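Local structure of 457aa long hypothetical protein (Pyrococcus horikoshii, 2CSU) at residues T142-G150 with A163-K171. The protein is of unknown function but resembles succinyl-CoA ligases, combining a Rossmann-type CoA-binding domain with two ligase-like domains. Residues are numbered along the deposited sequence; the frame is centred on the assembly and turned at random.
Sequences TFITVAKKG and AGIVYKTIK
Ile170 and Thr145 meet tip to tip, Ile170 CD1 lying 3.7 Å from Thr145 CG2, where the mostly extended chain of 144-148 runs over one side of helix 159-171. The same Thr145 methyl sits at the edge of the Tyr167 ring, near its plane and 3.7 Å from CE1. With OG1 anti to the backbone N (chi1 -170°), CG2 is left facing the helix. The preceding residue, Ile144, reaches across toward the helix: CG1 lies between the backbone N and the carbonyl carbon (chi1 66°), and the extended outer arm (chi2 172°) sets CD1 3.8 Å from CB of Ala163, one turn before Tyr167. Its CB and CG2 pack against Tyr167 OH. Val166 fills the middle: CG1 touches Ala147 CB at 3.8 Å and also faces Thr145 O. Lys148 stretches past Ile170, its CE 3.6 Å from Ile170 O, to a salt bridge with Asp173. No direct hydrogen bond crosses. Beyond the helix, Tyr167 and Ile170 also pack on Val415 and Tyr414 of the second subunit. The approach to strand 148-149 is thus held to the helix by methyl packing, with two waters supplying polar links: one accepts from Thr145 N and reaches Tyr167 OH, the other accepts from Lys148 N and donates to Thr169 OG1.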
loop_
_atom_site.group_PDB
_atom_site.type_symbol
_atom_site.label_atom_id
_atom_site.label_comp_id
_atom_site.label_asym_id
_atom_site.label_seq_id
_atom_site.Cartn_x
_atom_site.Cartn_y
_atom_site.Cartn_z
ATOM N N THR A 142 -24.794 8.424 2.921
ATOM C CA THR A 142 -23.858 8.167 4.006
ATOM C C THR A 142 -23.399 9.488 4.615
ATOM O O THR A 142 -23.723 10.566 4.095
ATOM C CB THR A 142 -22.597 7.438 3.469
ATOM O OG1 THR A 142 -21.858 8.307 2.598
ATOM C CG2 THR A 142 -22.981 6.224 2.706
ATOM N N PHE A 143 -22.645 9.412 5.716
ATOM C CA PHE A 143 -22.113 10.618 6.325
ATOM C C PHE A 143 -20.604 10.701 6.097
ATOM O O PHE A 143 -19.880 11.356 6.840
ATOM C CB PHE A 143 -22.473 10.705 7.817
ATOM C CG PHE A 143 -22.040 9.520 8.635
ATOM C CD1 PHE A 143 -20.734 9.418 9.106
ATOM C CD2 PHE A 143 -22.942 8.515 8.942
ATOM C CE1 PHE A 143 -20.339 8.328 9.876
ATOM C CE2 PHE A 143 -22.563 7.418 9.711
ATOM C CZ PHE A 143 -21.261 7.321 10.181
ATOM N N ILE A 144 -20.135 10.040 5.046
ATOM C CA ILE A 144 -18.716 10.073 4.687
ATOM C C ILE A 144 -18.580 10.381 3.195
ATOM O O ILE A 144 -19.548 10.290 2.450
ATOM C CB ILE A 144 -17.990 8.724 5.007
ATOM C CG1 ILE A 144 -18.528 7.604 4.121
ATOM C CG2 ILE A 144 -18.156 8.376 6.493
ATOM C CD1 ILE A 144 -17.717 6.313 4.247
ATOM N N THR A 145 -17.390 10.763 2.752
ATOM C CA THR A 145 -17.201 11.089 1.340
ATOM C C THR A 145 -17.478 9.878 0.432
ATOM O O THR A 145 -17.223 8.733 0.811
ATOM C CB THR A 145 -15.763 11.636 1.091
ATOM O OG1 THR A 145 -15.681 12.172 -0.231
ATOM C CG2 THR A 145 -14.738 10.536 1.228
ATOM N N VAL A 146 -18.003 10.134 -0.764
ATOM C CA VAL A 146 -18.331 9.071 -1.710
ATOM C C VAL A 146 -17.079 8.420 -2.318
ATOM O O VAL A 146 -16.077 9.079 -2.584
ATOM C CB VAL A 146 -19.246 9.616 -2.865
ATOM C CG1 VAL A 146 -18.423 10.435 -3.852
ATOM C CG2 VAL A 146 -19.953 8.471 -3.571
ATOM N N ALA A 147 -17.129 7.115 -2.521
ATOM C CA ALA A 147 -15.990 6.428 -3.098
ATOM C C ALA A 147 -15.948 6.768 -4.587
ATOM O O ALA A 147 -16.928 7.283 -5.142
ATOM C CB ALA A 147 -16.141 4.908 -2.904
ATOM N N LYS A 148 -14.821 6.500 -5.235
ATOM C CA LYS A 148 -14.733 6.755 -6.665
ATOM C C LYS A 148 -15.610 5.743 -7.387
ATOM O O LYS A 148 -15.971 4.711 -6.827
ATOM C CB LYS A 148 -13.297 6.631 -7.165
ATOM C CG LYS A 148 -12.428 7.833 -6.825
ATOM C CD LYS A 148 -11.113 7.785 -7.569
ATOM C CE LYS A 148 -10.397 9.126 -7.529
ATOM N NZ LYS A 148 -9.102 9.047 -8.271
ATOM N N LYS A 149 -15.944 6.045 -8.632
ATOM C CA LYS A 149 -16.782 5.152 -9.435
ATOM C C LYS A 149 -16.042 3.852 -9.769
ATOM O O LYS A 149 -14.844 3.829 -10.004
ATOM C CB LYS A 149 -17.143 5.891 -10.723
ATOM C CG LYS A 149 -18.479 5.432 -11.311
ATOM C CD LYS A 149 -18.912 6.300 -12.492
ATOM C CE LYS A 149 -20.158 5.750 -13.198
ATOM N NZ LYS A 149 -19.785 4.629 -14.060
ATOM N N GLY A 150 -16.797 2.730 -9.739
ATOM C CA GLY A 150 -16.167 1.441 -10.005
ATOM C C GLY A 150 -17.195 0.315 -10.155
ATOM O O GLY A 150 -18.402 0.513 -10.123
ATOM N N ALA A 163 -15.394 3.110 6.001
ATOM C CA ALA A 163 -14.914 4.460 5.721
ATOM C C ALA A 163 -13.417 4.493 5.401
ATOM O O ALA A 163 -12.982 5.142 4.441
ATOM C CB ALA A 163 -15.207 5.368 6.904
ATOM N N GLY A 164 -12.629 3.794 6.211
ATOM C CA GLY A 164 -11.196 3.777 6.007
ATOM C C GLY A 164 -10.785 3.202 4.664
ATOM O O GLY A 164 -9.799 3.632 4.071
ATOM N N ILE A 165 -11.535 2.218 4.194
ATOM C CA ILE A 165 -11.244 1.593 2.919
ATOM C C ILE A 165 -11.649 2.560 1.802
ATOM O O ILE A 165 -10.932 2.716 0.826
ATOM C CB ILE A 165 -11.964 0.202 2.823
ATOM C CG1 ILE A 165 -11.200 -0.803 3.692
ATOM C CG2 ILE A 165 -12.014 -0.300 1.385
ATOM C CD1 ILE A 165 -11.848 -2.174 3.820
ATOM N N VAL A 166 -12.781 3.237 1.965
ATOM C CA VAL A 166 -13.211 4.209 0.968
ATOM C C VAL A 166 -12.107 5.254 0.793
ATOM O O VAL A 166 -11.717 5.570 -0.332
ATOM C CB VAL A 166 -14.532 4.883 1.394
ATOM C CG1 VAL A 166 -14.835 6.084 0.513
ATOM C CG2 VAL A 166 -15.671 3.881 1.295
ATOM N N TYR A 167 -11.577 5.774 1.896
ATOM C CA TYR A 167 -10.509 6.769 1.804
ATOM C C TYR A 167 -9.290 6.155 1.161
ATOM O O TYR A 167 -8.578 6.813 0.404
ATOM C CB TYR A 167 -10.106 7.311 3.183
ATOM C CG TYR A 167 -11.269 7.805 4.009
ATOM C CD1 TYR A 167 -12.445 8.240 3.397
ATOM C CD2 TYR A 167 -11.200 7.828 5.406
ATOM C CE1 TYR A 167 -13.526 8.679 4.144
ATOM C CE2 TYR A 167 -12.285 8.272 6.164
ATOM C CZ TYR A 167 -13.439 8.692 5.522
ATOM O OH TYR A 167 -14.519 9.115 6.251
ATOM N N LYS A 168 -9.041 4.887 1.476
ATOM C CA LYS A 168 -7.899 4.190 0.921
ATOM C C LYS A 168 -7.984 4.128 -0.591
ATOM O O LYS A 168 -7.088 4.588 -1.290
ATOM C CB LYS A 168 -7.818 2.769 1.479
ATOM C CG LYS A 168 -6.594 1.983 0.988
ATOM C CD LYS A 168 -6.527 0.601 1.634
ATOM C CE LYS A 168 -5.119 0.021 1.590
ATOM N NZ LYS A 168 -4.605 -0.311 0.241
ATOM N N THR A 169 -9.071 3.546 -1.090
ATOM C CA THR A 169 -9.297 3.391 -2.525
ATOM C C THR A 169 -9.304 4.705 -3.304
ATOM O O THR A 169 -8.841 4.759 -4.440
ATOM C CB THR A 169 -10.626 2.676 -2.783
ATOM O OG1 THR A 169 -11.649 3.286 -1.985
ATOM C CG2 THR A 169 -10.510 1.194 -2.422
ATOM N N ILE A 170 -9.837 5.755 -2.688
ATOM C CA ILE A 170 -9.912 7.063 -3.314
ATOM C C ILE A 170 -8.518 7.504 -3.714
ATOM O O ILE A 170 -8.275 7.850 -4.876
ATOM C CB ILE A 170 -10.546 8.096 -2.354
ATOM C CG1 ILE A 170 -12.055 7.845 -2.272
ATOM C CG2 ILE A 170 -10.256 9.526 -2.831
ATOM C CD1 ILE A 170 -12.788 8.711 -1.282
ATOM N N LYS A 171 -7.598 7.483 -2.758
ATOM C CA LYS A 171 -6.228 7.874 -3.044
ATOM C C LYS A 171 -5.539 6.901 -4.004
ATOM O O LYS A 171 -4.696 7.311 -4.809
ATOM C CB LYS A 171 -5.411 7.956 -1.751
ATOM C CG LYS A 171 -3.944 8.247 -2.006
ATOM C CD LYS A 171 -3.201 8.630 -0.738
ATOM C CE LYS A 171 -1.693 8.558 -0.957
ATOM N NZ LYS A 171 -0.947 9.143 0.193
HETATM O O HOH W 1 -15.501 11.517 4.954
HETATM O O HOH W 2 -13.011 4.768 -4.211
#